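Local structure of acetylene hydratase (Pelobacter acetylenicus, 2E7Z) at residues Ser329-Ile334 against Pro463-Asn468. The protein catalyses the hydration of acetylene to acetaldehyde, using a tungsten-bis(molybdopterin guanine dinucleotide) cofactor and a [4Fe-4S] cluster. Numbering follows the deposited sequence.
Sequences SDLVPI and PVVQPN
Leu331 sets CG opposite its own carbonyl carbon (chi1 -49°). Ile334 does the same with CG1 (chi1 -73°). Both side chains then run out extended, and each meets residues 463-468 with its CD1 methyl. Leu331 CD1 rests 3.7 Å from Gln466 O. Leu331 CD1 also lies against the proline ring, 4.0 Å from Pro467 CD. The cis Gln466-Pro467 bond puts Gln466 O and Pro467 CD on the same side of the peptide, where one methyl can touch both. Leu331 CD1 lies 4.4 Å from Val465 CG1, a looser apolar contact. Ile334 CD1 sits 3.6 Å from Pro467 O, and its side chain crosses that of Asn468 at about a right angle. Leu331 and Val465 both pack on Tyr531 of helix 528-531. The contact joins the loop leading into helix 334-337 to the loop between strands 452-455 and 474-476, which also carries cofactor-binding Arg462. The Gln466 side chain is about 9 Å from the iron-sulfur cluster. No hydrogen bond joins the two segments. Non-directional methyl packing therefore holds this buried contact, while Pro467 O turns to Arg520 for a weak hydrogen bond and the Gln466 amide bonds to Gln113.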
loop_
_atom_site.group_PDB
_atom_site.type_symbol
_atom_site.label_atom_id
_atom_site.label_comp_id
_atom_site.label_asym_id
_atom_site.label_seq_id
_atom_site.Cartn_x
_atom_site.Cartn_y
_atom_site.Cartn_z
ATOM N N SER A 329 -10.518 6.909 -19.155
ATOM C CA SER A 329 -10.800 7.591 -20.411
ATOM C C SER A 329 -11.982 8.546 -20.358
ATOM O O SER A 329 -12.065 9.449 -21.186
ATOM C CB SER A 329 -11.014 6.565 -21.552
ATOM O OG SER A 329 -12.141 5.750 -21.245
ATOM N N ASP A 330 -12.882 8.372 -19.387
ATOM C CA ASP A 330 -14.135 9.160 -19.334
ATOM C C ASP A 330 -13.988 10.406 -18.450
ATOM O O ASP A 330 -14.898 11.237 -18.434
ATOM C CB ASP A 330 -15.273 8.347 -18.683
ATOM C CG ASP A 330 -15.803 7.206 -19.541
ATOM O OD1 ASP A 330 -15.616 7.194 -20.791
ATOM O OD2 ASP A 330 -16.446 6.316 -18.921
ATOM N N LEU A 331 -12.887 10.527 -17.701
ATOM C CA LEU A 331 -12.794 11.469 -16.571
ATOM C C LEU A 331 -11.622 12.440 -16.720
ATOM O O LEU A 331 -10.653 12.146 -17.443
ATOM C CB LEU A 331 -12.631 10.674 -15.256
ATOM C CG LEU A 331 -13.595 9.527 -14.998
ATOM C CD1 LEU A 331 -13.215 8.800 -13.692
ATOM C CD2 LEU A 331 -15.035 10.073 -14.948
ATOM N N VAL A 332 -11.693 13.582 -16.041
ATOM C CA VAL A 332 -10.525 14.462 -15.964
ATOM C C VAL A 332 -9.467 13.764 -15.124
ATOM O O VAL A 332 -9.731 13.397 -13.994
ATOM C CB VAL A 332 -10.868 15.822 -15.339
ATOM C CG1 VAL A 332 -9.623 16.684 -15.235
ATOM C CG2 VAL A 332 -11.946 16.521 -16.174
ATOM N N PRO A 333 -8.269 13.521 -15.678
ATOM C CA PRO A 333 -7.259 12.776 -14.883
ATOM C C PRO A 333 -6.921 13.441 -13.544
ATOM O O PRO A 333 -6.705 14.661 -13.460
ATOM C CB PRO A 333 -6.030 12.708 -15.821
ATOM C CG PRO A 333 -6.650 12.798 -17.175
ATOM C CD PRO A 333 -7.772 13.825 -17.025
ATOM N N ILE A 334 -6.835 12.613 -12.513
ATOM C CA ILE A 334 -6.347 13.088 -11.216
ATOM C C ILE A 334 -4.955 13.718 -11.413
ATOM O O ILE A 334 -4.631 14.743 -10.810
ATOM C CB ILE A 334 -6.290 11.923 -10.241
ATOM C CG1 ILE A 334 -7.723 11.531 -9.819
ATOM C CG2 ILE A 334 -5.414 12.232 -9.026
ATOM C CD1 ILE A 334 -7.816 10.234 -9.000
ATOM N N PRO A 463 -20.429 10.432 -0.954
ATOM C CA PRO A 463 -20.411 9.880 -2.310
ATOM C C PRO A 463 -18.956 9.705 -2.754
ATOM O O PRO A 463 -18.080 10.422 -2.258
ATOM C CB PRO A 463 -21.049 10.987 -3.128
ATOM C CG PRO A 463 -20.609 12.250 -2.442
ATOM C CD PRO A 463 -20.584 11.903 -0.958
ATOM N N VAL A 464 -18.712 8.793 -3.677
ATOM C CA VAL A 464 -17.384 8.650 -4.287
ATOM C C VAL A 464 -17.514 8.308 -5.760
ATOM O O VAL A 464 -18.300 7.436 -6.134
ATOM C CB VAL A 464 -16.550 7.510 -3.610
ATOM C CG1 VAL A 464 -15.171 7.383 -4.275
ATOM C CG2 VAL A 464 -16.370 7.755 -2.127
ATOM N N VAL A 465 -16.740 9.013 -6.582
ATOM C CA VAL A 465 -16.471 8.564 -7.939
ATOM C C VAL A 465 -15.084 7.941 -7.947
ATOM O O VAL A 465 -14.120 8.549 -7.490
ATOM C CB VAL A 465 -16.520 9.753 -8.940
ATOM C CG1 VAL A 465 -15.909 9.385 -10.311
ATOM C CG2 VAL A 465 -17.956 10.235 -9.111
ATOM N N GLN A 466 -14.999 6.728 -8.487
ATOM C CA GLN A 466 -13.710 6.041 -8.647
ATOM C C GLN A 466 -13.260 6.133 -10.102
ATOM O O GLN A 466 -14.053 6.489 -10.971
ATOM C CB GLN A 466 -13.872 4.573 -8.262
ATOM C CG GLN A 466 -14.148 4.427 -6.775
ATOM C CD GLN A 466 -13.994 3.006 -6.275
ATOM O OE1 GLN A 466 -14.445 2.075 -6.926
ATOM N NE2 GLN A 466 -13.362 2.839 -5.100
ATOM N N PRO A 467 -11.999 5.761 -10.398
ATOM C CA PRO A 467 -10.992 5.236 -9.464
ATOM C C PRO A 467 -10.165 6.313 -8.763
ATOM O O PRO A 467 -9.886 7.360 -9.355
ATOM C CB PRO A 467 -10.087 4.407 -10.381
ATOM C CG PRO A 467 -10.117 5.169 -11.712
ATOM C CD PRO A 467 -11.547 5.716 -11.805
ATOM N N ASN A 468 -9.789 6.047 -7.509
ATOM C CA ASN A 468 -8.929 6.961 -6.768
ATOM C C ASN A 468 -7.486 6.536 -6.594
ATOM O O ASN A 468 -6.692 7.214 -5.934
ATOM C CB ASN A 468 -9.616 7.301 -5.476
ATOM C CG ASN A 468 -10.878 8.103 -5.748
ATOM O OD1 ASN A 468 -12.005 7.632 -5.543
ATOM N ND2 ASN A 468 -10.689 9.290 -6.316
#